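Local structure of GGDEF family protein (Vibrio cholerae, 5GZS) at residues F344-L349 / F408-D412. The protein is probably a membrane diguanylate cyclase that makes cyclic di-GMP, its periplasmic portion carrying two solute-binding-protein-like domains and an arginine bound in one pocket. Sequence-based numbering, arbitrary orientation.
Sequences FFEELL and FYQYD
Tyr411, Leu348 and Phe344 carry most of this contact, in which helix 344-352 packs against residues 408-412, the last part of edge strand 399-410 and the residues just after it, in a lobe of the second periplasmic-binding-protein-like domain. The core of that lobe is a mixed five-stranded sheet, and no hydrogen bond joins the two segments, so aromatic and aliphatic side chains do the work. Phe344 leans over one face of the Tyr411 ring, setting CE2 above its centre, and the ring centroids are 4.4 Å apart. Their planes are inclined at 43°. Tyr411 has CG lodged between its own backbone N and carbonyl carbon, a rotation that leaves its ring against both Phe344 and Phe345. Phe345 completes a three-ring cluster: its plane is turned 87° from that of Tyr411, and its CE1 comes to 3.6 Å from Tyr411 CE1. Outside the two segments, Phe345 rests on Val339, Val380 and Ala313, one from each of three strands of the sheet.

One turn along the helix from Phe344, Leu348 straddles Phe408 and Tyr409. Its CG is anti to the backbone N, and both methyls reach the other segment; CD2 lies 3.9 Å from Tyr409 CG and also touches Phe408 CE2, 4.0 Å away. Leu349 CD2 comes to that same Phe408 carbon, so the two leucines meet at Phe408 CE2, on a ring that itself sits on Val380 and Leu315. The other Leu348 methyl makes a CH-pi contact, CD1 standing 4.0 Å from the Tyr409 ring centroid and only 10° off the ring normal.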
loop_
_atom_site.group_PDB
_atom_site.type_symbol
_atom_site.label_atom_id
_atom_site.label_comp_id
_atom_site.label_asym_id
_atom_site.label_seq_id
_atom_site.Cartn_x
_atom_site.Cartn_y
_atom_site.Cartn_z
ATOM N N PHE A 344 -11.302 -12.532 17.248
ATOM C CA PHE A 344 -10.583 -11.326 16.905
ATOM C C PHE A 344 -11.453 -10.234 16.254
ATOM O O PHE A 344 -11.217 -9.042 16.488
ATOM C CB PHE A 344 -9.430 -11.650 15.963
ATOM C CG PHE A 344 -8.949 -10.460 15.178
ATOM C CD1 PHE A 344 -8.289 -9.410 15.818
ATOM C CD2 PHE A 344 -9.149 -10.388 13.810
ATOM C CE1 PHE A 344 -7.841 -8.302 15.107
ATOM C CE2 PHE A 344 -8.698 -9.290 13.083
ATOM C CZ PHE A 344 -8.045 -8.239 13.732
ATOM N N PHE A 345 -12.441 -10.604 15.438
ATOM C CA PHE A 345 -13.218 -9.562 14.742
ATOM C C PHE A 345 -14.086 -8.836 15.760
ATOM O O PHE A 345 -14.394 -7.661 15.587
ATOM C CB PHE A 345 -14.068 -10.137 13.590
ATOM C CG PHE A 345 -13.251 -10.617 12.409
ATOM C CD1 PHE A 345 -12.089 -9.956 12.030
ATOM C CD2 PHE A 345 -13.630 -11.745 11.696
ATOM C CE1 PHE A 345 -11.336 -10.402 10.954
ATOM C CE2 PHE A 345 -12.868 -12.202 10.614
ATOM C CZ PHE A 345 -11.726 -11.531 10.243
ATOM N N GLU A 346 -14.457 -9.511 16.845
ATOM C CA GLU A 346 -15.290 -8.845 17.842
ATOM C C GLU A 346 -14.483 -7.732 18.482
ATOM O O GLU A 346 -14.955 -6.606 18.656
ATOM C CB GLU A 346 -15.796 -9.826 18.885
ATOM C CG GLU A 346 -16.693 -9.210 19.957
ATOM C CD GLU A 346 -17.122 -10.243 20.994
ATOM O OE1 GLU A 346 -16.367 -11.230 21.193
ATOM O OE2 GLU A 346 -18.221 -10.097 21.573
ATOM N N GLU A 347 -13.242 -8.046 18.797
ATOM C CA GLU A 347 -12.358 -7.060 19.356
ATOM C C GLU A 347 -12.196 -5.919 18.365
ATOM O O GLU A 347 -12.334 -4.753 18.739
ATOM C CB GLU A 347 -11.033 -7.717 19.701
ATOM C CG GLU A 347 -9.844 -6.819 19.928
ATOM C CD GLU A 347 -8.630 -7.660 20.309
ATOM O OE1 GLU A 347 -7.490 -7.269 19.977
ATOM O OE2 GLU A 347 -8.833 -8.729 20.938
ATOM N N LEU A 348 -11.952 -6.253 17.100
ATOM C CA LEU A 348 -11.698 -5.238 16.084
ATOM C C LEU A 348 -12.828 -4.217 16.030
ATOM O O LEU A 348 -12.596 -3.006 16.026
ATOM C CB LEU A 348 -11.514 -5.882 14.708
ATOM C CG LEU A 348 -11.338 -4.921 13.521
ATOM C CD1 LEU A 348 -10.318 -3.820 13.840
ATOM C CD2 LEU A 348 -10.891 -5.711 12.270
ATOM N N LEU A 349 -14.057 -4.713 16.015
ATOM C CA LEU A 349 -15.183 -3.828 15.869
ATOM C C LEU A 349 -15.352 -3.020 17.131
ATOM O O LEU A 349 -15.738 -1.848 17.073
ATOM C CB LEU A 349 -16.449 -4.606 15.529
ATOM C CG LEU A 349 -16.439 -5.132 14.090
ATOM C CD1 LEU A 349 -17.857 -5.408 13.655
ATOM C CD2 LEU A 349 -15.789 -4.147 13.153
ATOM N N PHE A 408 -11.998 -3.315 4.928
ATOM C CA PHE A 408 -12.054 -2.229 5.877
ATOM C C PHE A 408 -10.931 -2.320 6.890
ATOM O O PHE A 408 -10.799 -1.434 7.726
ATOM C CB PHE A 408 -13.400 -2.218 6.596
ATOM C CG PHE A 408 -13.633 -3.417 7.467
ATOM C CD1 PHE A 408 -14.113 -4.606 6.926
ATOM C CD2 PHE A 408 -13.381 -3.353 8.822
ATOM C CE1 PHE A 408 -14.332 -5.706 7.716
ATOM C CE2 PHE A 408 -13.597 -4.448 9.633
ATOM C CZ PHE A 408 -14.080 -5.633 9.078
ATOM N N TYR A 409 -10.137 -3.392 6.822
ATOM C CA TYR A 409 -8.971 -3.557 7.710
ATOM C C TYR A 409 -7.982 -4.649 7.275
ATOM O O TYR A 409 -8.371 -5.733 6.832
ATOM C CB TYR A 409 -9.423 -3.853 9.136
ATOM C CG TYR A 409 -8.367 -3.571 10.179
ATOM C CD1 TYR A 409 -8.254 -2.310 10.750
ATOM C CD2 TYR A 409 -7.488 -4.571 10.607
ATOM C CE1 TYR A 409 -7.294 -2.042 11.717
ATOM C CE2 TYR A 409 -6.511 -4.315 11.576
ATOM C CZ TYR A 409 -6.422 -3.040 12.124
ATOM O OH TYR A 409 -5.470 -2.748 13.081
ATOM N N GLN A 410 -6.694 -4.351 7.412
ATOM C CA GLN A 410 -5.662 -5.346 7.211
ATOM C C GLN A 410 -4.953 -5.676 8.538
ATOM O O GLN A 410 -4.358 -4.797 9.168
ATOM C CB GLN A 410 -4.650 -4.867 6.174
ATOM C CG GLN A 410 -3.577 -5.913 5.881
ATOM C CD GLN A 410 -2.673 -5.526 4.730
ATOM O OE1 GLN A 410 -3.097 -5.482 3.565
ATOM N NE2 GLN A 410 -1.411 -5.234 5.051
ATOM N N TYR A 411 -5.014 -6.939 8.961
ATOM C CA TYR A 411 -4.368 -7.346 10.210
ATOM C C TYR A 411 -3.251 -8.376 9.991
ATOM O O TYR A 411 -2.845 -8.654 8.857
ATOM C CB TYR A 411 -5.415 -7.873 11.207
ATOM C CG TYR A 411 -6.203 -9.099 10.792
ATOM C CD1 TYR A 411 -7.276 -8.994 9.920
ATOM C CD2 TYR A 411 -5.900 -10.362 11.300
ATOM C CE1 TYR A 411 -8.010 -10.115 9.548
ATOM C CE2 TYR A 411 -6.631 -11.481 10.926
ATOM C CZ TYR A 411 -7.687 -11.347 10.057
ATOM O OH TYR A 411 -8.421 -12.440 9.674
ATOM N N ASP A 412 -2.743 -8.937 11.082
ATOM C CA ASP A 412 -1.531 -9.751 11.019
ATOM C C ASP A 412 -1.700 -11.196 11.454
ATOM O O ASP A 412 -2.381 -11.505 12.422
ATOM C CB ASP A 412 -0.442 -9.100 11.868
ATOM C CG ASP A 412 0.033 -7.782 11.284
ATOM O OD1 ASP A 412 0.409 -7.770 10.093
ATOM O OD2 ASP A 412 0.006 -6.760 12.006
#